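Local coordinates for protein MATE family efflux transporter (Vibrio cholerae, PDB 6IDP) that probably exports drugs and other toxic compounds across the bacterial membrane, with conformational changes that depend on protons, at residues A205-A208 with P209-Q213; F320-L323 with I324-T328; S386-R389 with L390-Y394. All coordinates share one frame; numbering follows the deposited sequence.

Interaction 1: residues A205-A208 with P209-Q213; sequences AIVA and PKVAQ. With OLC ((2R)-2,3-dihydroxypropyl (9Z)-octadec-9-enoate), chain K.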
ATOM      1  N   ALA A 205     -18.309 -11.443   5.428  1.00 30.61           N
ATOM      2  CA  ALA A 205     -19.216 -12.306   6.173  1.00 36.29           C
ATOM      3  C   ALA A 205     -18.497 -13.054   7.296  1.00 33.42           C
ATOM      4  O   ALA A 205     -19.113 -13.426   8.292  1.00 32.15           O
ATOM      5  CB  ALA A 205     -19.897 -13.291   5.233  1.00 25.84           C
ATOM      6  N   ILE A 206     -17.195 -13.271   7.131  1.00 31.26           N
ATOM      7  CA  ILE A 206     -16.415 -14.006   8.122  1.00 33.90           C
ATOM      8  C   ILE A 206     -15.822 -13.094   9.199  1.00 32.74           C
ATOM      9  O   ILE A 206     -15.866 -13.422  10.385  1.00 35.93           O
ATOM     10  CB  ILE A 206     -15.272 -14.802   7.452  1.00 38.67           C
ATOM     11  CG1 ILE A 206     -15.846 -15.906   6.562  1.00 36.51           C
ATOM     12  CG2 ILE A 206     -14.351 -15.410   8.501  1.00 39.18           C
ATOM     13  CD1 ILE A 206     -14.796 -16.704   5.820  1.00 31.81           C
ATOM     14  N   VAL A 207     -15.281 -11.949   8.792  1.00 34.70           N
ATOM     15  CA  VAL A 207     -14.531 -11.104   9.718  1.00 34.52           C
ATOM     16  C   VAL A 207     -15.430 -10.238  10.607  1.00 35.33           C
ATOM     17  O   VAL A 207     -15.085  -9.960  11.756  1.00 29.14           O
ATOM     18  CB  VAL A 207     -13.529 -10.191   8.959  1.00 26.07           C
ATOM     19  CG1 VAL A 207     -14.250  -9.127   8.139  1.00 25.86           C
ATOM     20  CG2 VAL A 207     -12.540  -9.554   9.929  1.00 22.41           C
ATOM     21  N   ALA A 208     -16.584  -9.832  10.086  1.00 33.22           N
ATOM     22  CA  ALA A 208     -17.469  -8.924  10.809  1.00 31.52           C
ATOM     23  C   ALA A 208     -18.041  -9.528  12.101  1.00 35.65           C
ATOM     24  O   ALA A 208     -18.057  -8.854  13.130  1.00 37.36           O
ATOM     25  CB  ALA A 208     -18.600  -8.447   9.898  1.00 30.30           C
ATOM     26  N   PRO A 209     -18.519 -10.789  12.063  1.00 35.73           N
ATOM     27  CA  PRO A 209     -18.990 -11.330  13.346  1.00 34.84           C
ATOM     28  C   PRO A 209     -17.859 -11.584  14.339  1.00 38.52           C
ATOM     29  O   PRO A 209     -18.090 -11.529  15.547  1.00 33.99           O
ATOM     30  CB  PRO A 209     -19.672 -12.645  12.947  1.00 38.44           C
ATOM     31  CG  PRO A 209     -19.082 -13.002  11.623  1.00 38.90           C
ATOM     32  CD  PRO A 209     -18.823 -11.698  10.943  1.00 32.48           C
ATOM     33  N   LYS A 210     -16.662 -11.866  13.839  1.00 38.32           N
ATOM     34  CA  LYS A 210     -15.511 -12.073  14.711  1.00 38.89           C
ATOM     35  C   LYS A 210     -15.113 -10.766  15.392  1.00 39.27           C
ATOM     36  O   LYS A 210     -14.793 -10.743  16.581  1.00 34.16           O
ATOM     37  CB  LYS A 210     -14.336 -12.649  13.924  1.00 35.56           C
ATOM     38  CG  LYS A 210     -14.420 -14.153  13.689  1.00 34.03           C
ATOM     39  CD  LYS A 210     -13.495 -14.586  12.561  1.00 40.83           C
ATOM     40  CE  LYS A 210     -13.214 -16.080  12.608  1.00 47.99           C
ATOM     41  NZ  LYS A 210     -14.460 -16.890  12.690  1.00 63.14           N
ATOM     42  N   VAL A 211     -15.146  -9.677  14.630  1.00 33.97           N
ATOM     43  CA  VAL A 211     -14.836  -8.358  15.166  1.00 35.34           C
ATOM     44  C   VAL A 211     -15.856  -7.958  16.236  1.00 38.94           C
ATOM     45  O   VAL A 211     -15.495  -7.422  17.286  1.00 31.83           O
ATOM     46  CB  VAL A 211     -14.791  -7.302  14.040  1.00 36.34           C
ATOM     47  CG1 VAL A 211     -14.818  -5.897  14.608  1.00 38.27           C
ATOM     48  CG2 VAL A 211     -13.552  -7.507  13.178  1.00 35.86           C
ATOM     49  N   ALA A 212     -17.126  -8.248  15.977  1.00 36.33           N
ATOM     50  CA  ALA A 212     -18.189  -7.938  16.924  1.00 39.00           C
ATOM     51  C   ALA A 212     -18.093  -8.794  18.188  1.00 39.65           C
ATOM     52  O   ALA A 212     -18.296  -8.297  19.296  1.00 45.13           O
ATOM     53  CB  ALA A 212     -19.542  -8.121  16.269  1.00 37.01           C
ATOM     54  N   GLN A 213     -17.786 -10.078  18.014  1.00 33.78           N
ATOM     55  CA  GLN A 213     -17.660 -11.011  19.133  1.00 33.17           C
ATOM     56  C   GLN A 213     -16.548 -10.577  20.088  1.00 35.12           C
ATOM     57  O   GLN A 213     -16.661 -10.734  21.305  1.00 36.21           O
ATOM     58  CB  GLN A 213     -17.392 -12.429  18.614  1.00 35.07           C
ATOM     59  CG  GLN A 213     -17.523 -13.534  19.656  1.00 46.71           C
ATOM     60  CD  GLN A 213     -16.281 -13.714  20.512  1.00 58.82           C
ATOM     61  OE1 GLN A 213     -15.160 -13.481  20.059  1.00 63.79           O
ATOM     62  NE2 GLN A 213     -16.477 -14.129  21.760  1.00 67.22           N
TER
HETATM   63  C18 OLC K 510     -19.408 -18.001   3.956  1.00 56.74           C
HETATM   64  C17 OLC K 510     -20.125 -17.080   4.920  1.00 56.56           C
HETATM   65  C16 OLC K 510     -20.014 -17.620   6.329  1.00 50.01           C
HETATM   66  C12 OLC K 510     -20.912 -16.628  11.098  1.00 52.86           C
HETATM   67  C15 OLC K 510     -20.691 -16.672   7.293  1.00 49.95           C
HETATM   68  C13 OLC K 510     -21.207 -16.223   9.669  1.00 49.57           C
HETATM   69  C14 OLC K 510     -20.467 -17.138   8.717  1.00 47.89           C

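Interaction 2: residues F320-L323 with I324-T328; sequences FQLL and IALVT. With OLC ((2R)-2,3-dihydroxypropyl (9Z)-octadec-9-enoate), chain F; OLC ((2R)-2,3-dihydroxypropyl (9Z)-octadec-9-enoate), chain N.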
ATOM      1  N   PHE A 320      18.169  -7.369   5.574  1.00 31.52           N
ATOM      2  CA  PHE A 320      17.391  -8.198   4.659  1.00 29.55           C
ATOM      3  C   PHE A 320      17.499  -7.715   3.209  1.00 31.85           C
ATOM      4  O   PHE A 320      17.685  -8.520   2.294  1.00 27.28           O
ATOM      5  CB  PHE A 320      15.928  -8.224   5.115  1.00 30.70           C
ATOM      6  CG  PHE A 320      15.051  -9.154   4.330  1.00 31.90           C
ATOM      7  CD1 PHE A 320      15.206 -10.529   4.424  1.00 33.92           C
ATOM      8  CD2 PHE A 320      14.041  -8.651   3.526  1.00 32.89           C
ATOM      9  CE1 PHE A 320      14.382 -11.384   3.709  1.00 37.51           C
ATOM     10  CE2 PHE A 320      13.214  -9.498   2.811  1.00 35.97           C
ATOM     11  CZ  PHE A 320      13.385 -10.866   2.900  1.00 39.31           C
ATOM     12  N   GLN A 321      17.395  -6.405   3.001  1.00 28.08           N
ATOM     13  CA  GLN A 321      17.506  -5.856   1.653  1.00 26.70           C
ATOM     14  C   GLN A 321      18.945  -5.901   1.126  1.00 24.97           C
ATOM     15  O   GLN A 321      19.160  -5.888  -0.082  1.00 23.69           O
ATOM     16  CB  GLN A 321      16.976  -4.417   1.607  1.00 30.09           C
ATOM     17  CG  GLN A 321      15.521  -4.253   2.054  1.00 31.08           C
ATOM     18  CD  GLN A 321      14.549  -5.106   1.261  1.00 32.98           C
ATOM     19  OE1 GLN A 321      14.696  -5.278   0.049  1.00 29.13           O
ATOM     20  NE2 GLN A 321      13.546  -5.648   1.947  1.00 29.03           N
ATOM     21  N   LEU A 322      19.924  -5.949   2.026  1.00 30.33           N
ATOM     22  CA  LEU A 322      21.316  -6.105   1.606  1.00 31.38           C
ATOM     23  C   LEU A 322      21.534  -7.491   1.007  1.00 35.35           C
ATOM     24  O   LEU A 322      22.167  -7.632  -0.042  1.00 32.94           O
ATOM     25  CB  LEU A 322      22.280  -5.877   2.775  1.00 25.68           C
ATOM     26  CG  LEU A 322      23.761  -6.192   2.516  1.00 31.41           C
ATOM     27  CD1 LEU A 322      24.297  -5.409   1.327  1.00 29.75           C
ATOM     28  CD2 LEU A 322      24.601  -5.911   3.753  1.00 29.61           C
ATOM     29  N   LEU A 323      21.004  -8.507   1.681  1.00 29.90           N
ATOM     30  CA  LEU A 323      21.083  -9.880   1.194  1.00 28.21           C
ATOM     31  C   LEU A 323      20.403 -10.047  -0.161  1.00 32.44           C
ATOM     32  O   LEU A 323      20.967 -10.649  -1.075  1.00 32.20           O
ATOM     33  CB  LEU A 323      20.458 -10.840   2.203  1.00 27.31           C
ATOM     34  CG  LEU A 323      21.223 -10.981   3.515  1.00 45.62           C
ATOM     35  CD1 LEU A 323      20.623 -12.100   4.351  1.00 50.40           C
ATOM     36  CD2 LEU A 323      22.701 -11.225   3.241  1.00 40.96           C
ATOM     37  N   ILE A 324      19.186  -9.523  -0.272  1.00 28.12           N
ATOM     38  CA  ILE A 324      18.436  -9.564  -1.519  1.00 31.41           C
ATOM     39  C   ILE A 324      19.227  -8.914  -2.654  1.00 32.20           C
ATOM     40  O   ILE A 324      19.298  -9.449  -3.760  1.00 29.62           O
ATOM     41  CB  ILE A 324      17.068  -8.866  -1.367  1.00 28.03           C
ATOM     42  CG1 ILE A 324      16.164  -9.674  -0.438  1.00 29.44           C
ATOM     43  CG2 ILE A 324      16.397  -8.680  -2.721  1.00 27.09           C
ATOM     44  CD1 ILE A 324      14.810  -9.047  -0.221  1.00 31.84           C
ATOM     45  N   ALA A 325      19.834  -7.768  -2.361  1.00 28.71           N
ATOM     46  CA  ALA A 325      20.657  -7.061  -3.333  1.00 27.98           C
ATOM     47  C   ALA A 325      21.850  -7.905  -3.775  1.00 31.70           C
ATOM     48  O   ALA A 325      22.184  -7.948  -4.959  1.00 26.92           O
ATOM     49  CB  ALA A 325      21.132  -5.737  -2.758  1.00 23.03           C
ATOM     50  N   LEU A 326      22.491  -8.574  -2.821  1.00 28.96           N
ATOM     51  CA  LEU A 326      23.640  -9.420  -3.121  1.00 30.16           C
ATOM     52  C   LEU A 326      23.257 -10.594  -4.015  1.00 32.47           C
ATOM     53  O   LEU A 326      23.919 -10.860  -5.019  1.00 28.20           O
ATOM     54  CB  LEU A 326      24.278  -9.933  -1.831  1.00 31.67           C
ATOM     55  CG  LEU A 326      25.210  -8.951  -1.121  1.00 38.49           C
ATOM     56  CD1 LEU A 326      25.623  -9.492   0.240  1.00 38.83           C
ATOM     57  CD2 LEU A 326      26.430  -8.669  -1.983  1.00 41.52           C
ATOM     58  N   VAL A 327      22.190 -11.294  -3.644  1.00 30.61           N
ATOM     59  CA  VAL A 327      21.692 -12.412  -4.433  1.00 32.66           C
ATOM     60  C   VAL A 327      21.311 -11.946  -5.841  1.00 35.38           C
ATOM     61  O   VAL A 327      21.650 -12.594  -6.832  1.00 34.09           O
ATOM     62  CB  VAL A 327      20.476 -13.078  -3.757  1.00 33.38           C
ATOM     63  CG1 VAL A 327      19.893 -14.164  -4.646  1.00 32.02           C
ATOM     64  CG2 VAL A 327      20.867 -13.646  -2.401  1.00 32.57           C
ATOM     65  N   THR A 328      20.624 -10.808  -5.917  1.00 28.21           N
ATOM     66  CA  THR A 328      20.199 -10.242  -7.193  1.00 29.94           C
ATOM     67  C   THR A 328      21.396  -9.823  -8.044  1.00 31.84           C
ATOM     68  O   THR A 328      21.395  -9.999  -9.262  1.00 33.19           O
ATOM     69  CB  THR A 328      19.277  -9.025  -6.987  1.00 28.48           C
ATOM     70  OG1 THR A 328      18.169  -9.399  -6.159  1.00 31.14           O
ATOM     71  CG2 THR A 328      18.757  -8.513  -8.323  1.00 29.63           C
TER
HETATM   72  C18 OLC F 505      20.550  -2.446   2.308  1.00 62.60           C
HETATM   73  C10 OLC F 505      23.649  -3.851   7.126  1.00 60.06           C
HETATM   74  C9  OLC F 505      23.133  -4.103   8.350  1.00 56.57           C
HETATM   75  C17 OLC F 505      21.959  -2.058   1.916  1.00 68.39           C
HETATM   76  C11 OLC F 505      24.040  -2.447   6.709  1.00 61.27           C
HETATM   77  C8  OLC F 505      22.926  -2.992   9.357  1.00 54.17           C
HETATM   78  C16 OLC F 505      22.338  -0.771   2.612  1.00 66.70           C
HETATM   79  C12 OLC F 505      24.727  -2.488   5.358  1.00 66.19           C
HETATM   80  C15 OLC F 505      23.791  -0.458   2.334  1.00 66.20           C
HETATM   81  C13 OLC F 505      24.443  -1.207   4.601  1.00 70.49           C
HETATM   82  C14 OLC F 505      24.660  -1.420   3.117  1.00 68.84           C
HETATM   83  C18 OLC N 513      13.685 -11.337  -4.838  1.00 58.60           C
HETATM   84  C17 OLC N 513      13.327 -10.834  -3.457  1.00 59.75           C
HETATM   85  C16 OLC N 513      12.272 -11.733  -2.852  1.00 60.78           C
HETATM   86  C12 OLC N 513       9.479 -12.692   1.084  1.00 60.03           C
HETATM   87  C15 OLC N 513      11.914 -11.247  -1.465  1.00 59.86           C
HETATM   88  C13 OLC N 513      10.607 -11.833   0.553  1.00 62.02           C
HETATM   89  C14 OLC N 513      10.736 -12.041  -0.940  1.00 64.49           C

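Interaction 3: residues S386-R389 with L390-Y394; sequences SALR and LFAFY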
ATOM      1  N   SER A 386       7.604  11.787   2.937  1.00 31.35           N
ATOM      2  CA  SER A 386       7.117  11.325   1.638  1.00 31.06           C
ATOM      3  C   SER A 386       7.338  12.352   0.528  1.00 34.15           C
ATOM      4  O   SER A 386       7.764  12.003  -0.571  1.00 39.22           O
ATOM      5  CB  SER A 386       5.625  10.985   1.718  1.00 33.34           C
ATOM      6  OG  SER A 386       5.391   9.881   2.572  1.00 43.75           O
ATOM      7  N   ALA A 387       7.036  13.615   0.814  1.00 31.12           N
ATOM      8  CA  ALA A 387       7.186  14.672  -0.181  1.00 37.66           C
ATOM      9  C   ALA A 387       8.653  14.930  -0.517  1.00 39.93           C
ATOM     10  O   ALA A 387       9.008  15.088  -1.688  1.00 33.12           O
ATOM     11  CB  ALA A 387       6.523  15.948   0.301  1.00 38.51           C
ATOM     12  N   LEU A 388       9.497  14.981   0.512  1.00 36.54           N
ATOM     13  CA  LEU A 388      10.931  15.194   0.327  1.00 39.61           C
ATOM     14  C   LEU A 388      11.551  14.087  -0.513  1.00 38.44           C
ATOM     15  O   LEU A 388      12.349  14.348  -1.411  1.00 39.32           O
ATOM     16  CB  LEU A 388      11.644  15.277   1.678  1.00 44.43           C
ATOM     17  CG  LEU A 388      11.605  16.617   2.409  1.00 46.38           C
ATOM     18  CD1 LEU A 388      12.298  16.504   3.757  1.00 47.03           C
ATOM     19  CD2 LEU A 388      12.252  17.701   1.560  1.00 40.37           C
ATOM     20  N   ARG A 389      11.174  12.849  -0.205  1.00 34.94           N
ATOM     21  CA  ARG A 389      11.647  11.681  -0.934  1.00 34.32           C
ATOM     22  C   ARG A 389      11.372  11.835  -2.425  1.00 42.64           C
ATOM     23  O   ARG A 389      12.224  11.533  -3.257  1.00 36.52           O
ATOM     24  CB  ARG A 389      10.980  10.409  -0.401  1.00 29.79           C
ATOM     25  CG  ARG A 389      11.539   9.118  -0.981  1.00 37.58           C
ATOM     26  CD  ARG A 389      10.706   8.583  -2.134  1.00 38.58           C
ATOM     27  NE  ARG A 389      11.470   7.647  -2.954  1.00 40.72           N
ATOM     28  CZ  ARG A 389      10.937   6.846  -3.870  1.00 43.84           C
ATOM     29  NH1 ARG A 389       9.628   6.853  -4.081  1.00 50.08           N
ATOM     30  NH2 ARG A 389      11.715   6.029  -4.572  1.00 37.70           N
ATOM     31  N   LEU A 390      10.183  12.326  -2.748  1.00 41.19           N
ATOM     32  CA  LEU A 390       9.751  12.433  -4.131  1.00 40.11           C
ATOM     33  C   LEU A 390      10.376  13.595  -4.885  1.00 38.48           C
ATOM     34  O   LEU A 390      11.067  13.407  -5.885  1.00 44.57           O
ATOM     35  CB  LEU A 390       8.229  12.564  -4.191  1.00 50.34           C
ATOM     36  CG  LEU A 390       7.525  11.522  -5.056  1.00 62.40           C
ATOM     37  CD1 LEU A 390       8.447  11.080  -6.183  1.00 66.77           C
ATOM     38  CD2 LEU A 390       7.084  10.331  -4.209  1.00 61.85           C
ATOM     39  N   PHE A 391      10.115  14.802  -4.401  1.00 40.54           N
ATOM     40  CA  PHE A 391      10.386  16.002  -5.181  1.00 45.17           C
ATOM     41  C   PHE A 391      11.747  16.625  -4.898  1.00 44.63           C
ATOM     42  O   PHE A 391      12.262  17.383  -5.717  1.00 36.90           O
ATOM     43  CB  PHE A 391       9.271  17.028  -4.945  1.00 47.55           C
ATOM     44  CG  PHE A 391       7.910  16.534  -5.341  1.00 55.78           C
ATOM     45  CD1 PHE A 391       7.561  16.428  -6.679  1.00 56.53           C
ATOM     46  CD2 PHE A 391       6.979  16.173  -4.379  1.00 59.09           C
ATOM     47  CE1 PHE A 391       6.310  15.972  -7.049  1.00 58.33           C
ATOM     48  CE2 PHE A 391       5.725  15.718  -4.745  1.00 60.63           C
ATOM     49  CZ  PHE A 391       5.392  15.618  -6.082  1.00 60.25           C
ATOM     50  N   ALA A 392      12.328  16.310  -3.745  1.00 41.11           N
ATOM     51  CA  ALA A 392      13.627  16.870  -3.383  1.00 41.81           C
ATOM     52  C   ALA A 392      14.778  15.934  -3.755  1.00 43.07           C
ATOM     53  O   ALA A 392      15.862  16.389  -4.125  1.00 40.00           O
ATOM     54  CB  ALA A 392      13.675  17.189  -1.893  1.00 35.93           C
ATOM     55  N   PHE A 393      14.535  14.630  -3.665  1.00 40.51           N
ATOM     56  CA  PHE A 393      15.603  13.643  -3.806  1.00 43.01           C
ATOM     57  C   PHE A 393      15.475  12.757  -5.047  1.00 41.85           C
ATOM     58  O   PHE A 393      16.348  12.771  -5.913  1.00 44.42           O
ATOM     59  CB  PHE A 393      15.658  12.768  -2.552  1.00 36.19           C
ATOM     60  CG  PHE A 393      15.792  13.550  -1.280  1.00 36.28           C
ATOM     61  CD1 PHE A 393      16.648  14.636  -1.209  1.00 38.69           C
ATOM     62  CD2 PHE A 393      15.049  13.211  -0.162  1.00 38.04           C
ATOM     63  CE1 PHE A 393      16.771  15.363  -0.042  1.00 47.72           C
ATOM     64  CE2 PHE A 393      15.164  13.937   1.010  1.00 40.70           C
ATOM     65  CZ  PHE A 393      16.027  15.013   1.070  1.00 45.89           C
ATOM     66  N   TYR A 394      14.394  11.985  -5.123  1.00 33.87           N
ATOM     67  CA  TYR A 394      14.245  10.968  -6.162  1.00 37.44           C
ATOM     68  C   TYR A 394      14.182  11.547  -7.574  1.00 36.99           C
ATOM     69  O   TYR A 394      15.031  11.247  -8.412  1.00 36.41           O
ATOM     70  CB  TYR A 394      12.993  10.128  -5.899  1.00 35.26           C
ATOM     71  CG  TYR A 394      12.913   8.853  -6.707  1.00 34.99           C
ATOM     72  CD1 TYR A 394      13.911   7.892  -6.623  1.00 37.42           C
ATOM     73  CD2 TYR A 394      11.830   8.601  -7.538  1.00 35.70           C
ATOM     74  CE1 TYR A 394      13.841   6.722  -7.353  1.00 33.77           C
ATOM     75  CE2 TYR A 394      11.749   7.429  -8.274  1.00 32.63           C
ATOM     76  CZ  TYR A 394      12.759   6.496  -8.176  1.00 33.37           C
ATOM     77  OH  TYR A 394      12.694   5.329  -8.899  1.00 50.52           O
TER

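Interaction 1: residues A205-A208 with P209-Q213
Pro209 packs against the turn that precedes it, Ala205 to Ala208, in a local contact that forms a proline kink near the C-terminal end of transmembrane helix 189-213 of the MATE fold. Its ring nitrogen carries no hydrogen, so the carbonyl of Ala205 cannot receive the bond that a regular alpha-helical turn would give it. The pyrrolidine ring occupies that place, with Pro209 CD 3.2 Å from Ala205 O and Pro209 CG 3.5 Å from Ile206 O. The ring is thus seated against the preceding turn, over the carbonyls of Ala205 and Ile206.

Regular bonding resumes at Val211, whose N donates to Val207 O over 2.9 Å, with an N-H...O angle of 157°, and Ala212 N reaches Ala208 O at 3.1 Å. On the protein-facing side, Val207 and Val211 lie side by side and point the same way, their CG2 methyls 4.0 Å apart. With Val211 CG1 placed opposite its own nitrogen (chi1 166°), CG2 is the branch turned back toward Val207. Both valines are buried against helix 124-156, where Leu147 and Tyr150 meet Val207 and Cys154 meets Val211.

Lys210 runs its aliphatic part alongside the preceding turn, bringing CD to 3.4 Å from Ile206 O before the chain bends at its last torsion. Leu166 and Leu162 of helix 161-184 touch Ile206 and Lys210, respectively. Lipid lies against the start of the contact, where the monoolein acyl chain brings C17 to 3.8 Å from Ala205 CB.

Interaction 2: residues F320-L323 with I324-T328
Phe320 meets Ile324 one helical turn later, an i to i+4 contact within transmembrane helix 303-330 of the MATE fold. With the ring carbon CG opposite the backbone nitrogen (chi1 -174°), the ring is carried toward Ile324; Ile324 CG1 lies over one of its faces, and the terminal methyl CD1 comes within 3.5 Å of Phe320 CE2. A monoolein chain arrives at the ring edge, in plane, its C13 3.8 Å from Phe320 CZ, while Phe316 stacks on the same ring. Gln321 contributes its carbonyl, which accepts from Ala325 N at 3.0 Å. Leu322 CD1 approaches Leu326 CG at 4.4 Å, and the same leucine faces a second monoolein chain, whose C12 is 3.8 Å from Leu322 CD2. Leu323 is exposed; its carbonyl O accepts from Val327 N at 2.9 Å. The next carbonyl, that of Ile324, is gripped twice by Thr328: the backbone N donates from one face of the carbonyl plane, and hydroxyl OG1 donates from the opposite face over 2.7 Å to Ile324 O.

Interaction 3: residues S386-R389 with L390-Y394
Arg389 and Tyr394 form the tightly packed side of this contact, lying alongside each other and pointing the same way. The guanidinium rests flat on the phenol ring in a cation-pi stack, with the planes 27° apart and Arg389 CZ 4.1 Å from the Tyr394 ring centroid. NH2 of Arg389 stands over the middle of the ring, 3.5 Å from Tyr394 CD1, and the same nitrogen donates a hydrogen bond to OD1 of Asn418, which also touches Tyr394. A bend at chi2 (-97°) turns the arginine chain toward its partner, and Leu363 and Cys366 of helix 360-375 lie against it.

A five-residue spacing lies behind this pairing: a pi-type turn at 390-394 interrupts the regular alpha-helical bonding of transmembrane helix 379-435. Ahead of it, Phe391 N still bonds to Ala387 O at 2.9 Å. Leu388 O then takes Ala392 N at 3.0 Å and a weak bond from Phe393 N, before Tyr394 N closes the wide turn on Arg389 O over 2.9 Å.

Toward exposed Ala392 the contacts thin out to methyl on methyl, Leu388 CD2 to Ala392 CB at 3.8 Å. Beside it the Phe393 ring brings CE2 equally close, 3.8 Å from Leu388 CB.

All three contacts are partly buried and local to a single helix, yet each belongs to a different helix, and none touches another. Interactions 2 and 3 are the closer pair, their nearest atoms about 13 Å apart, whereas interaction 1 lies on the other side of the chain's centre from interaction 3, about 27 Å away at the nearest atoms. Two depart from regular helix geometry: a proline removes a bond in interaction 1, and a pi-type turn widens the spacing in interaction 3; interaction 2 keeps regular bonding. Lipid chains lie near all three, and interactions 1 and 2 are mainly apolar, but interaction 3 adds a charged, aromatic pairing of Arg389 with Tyr394.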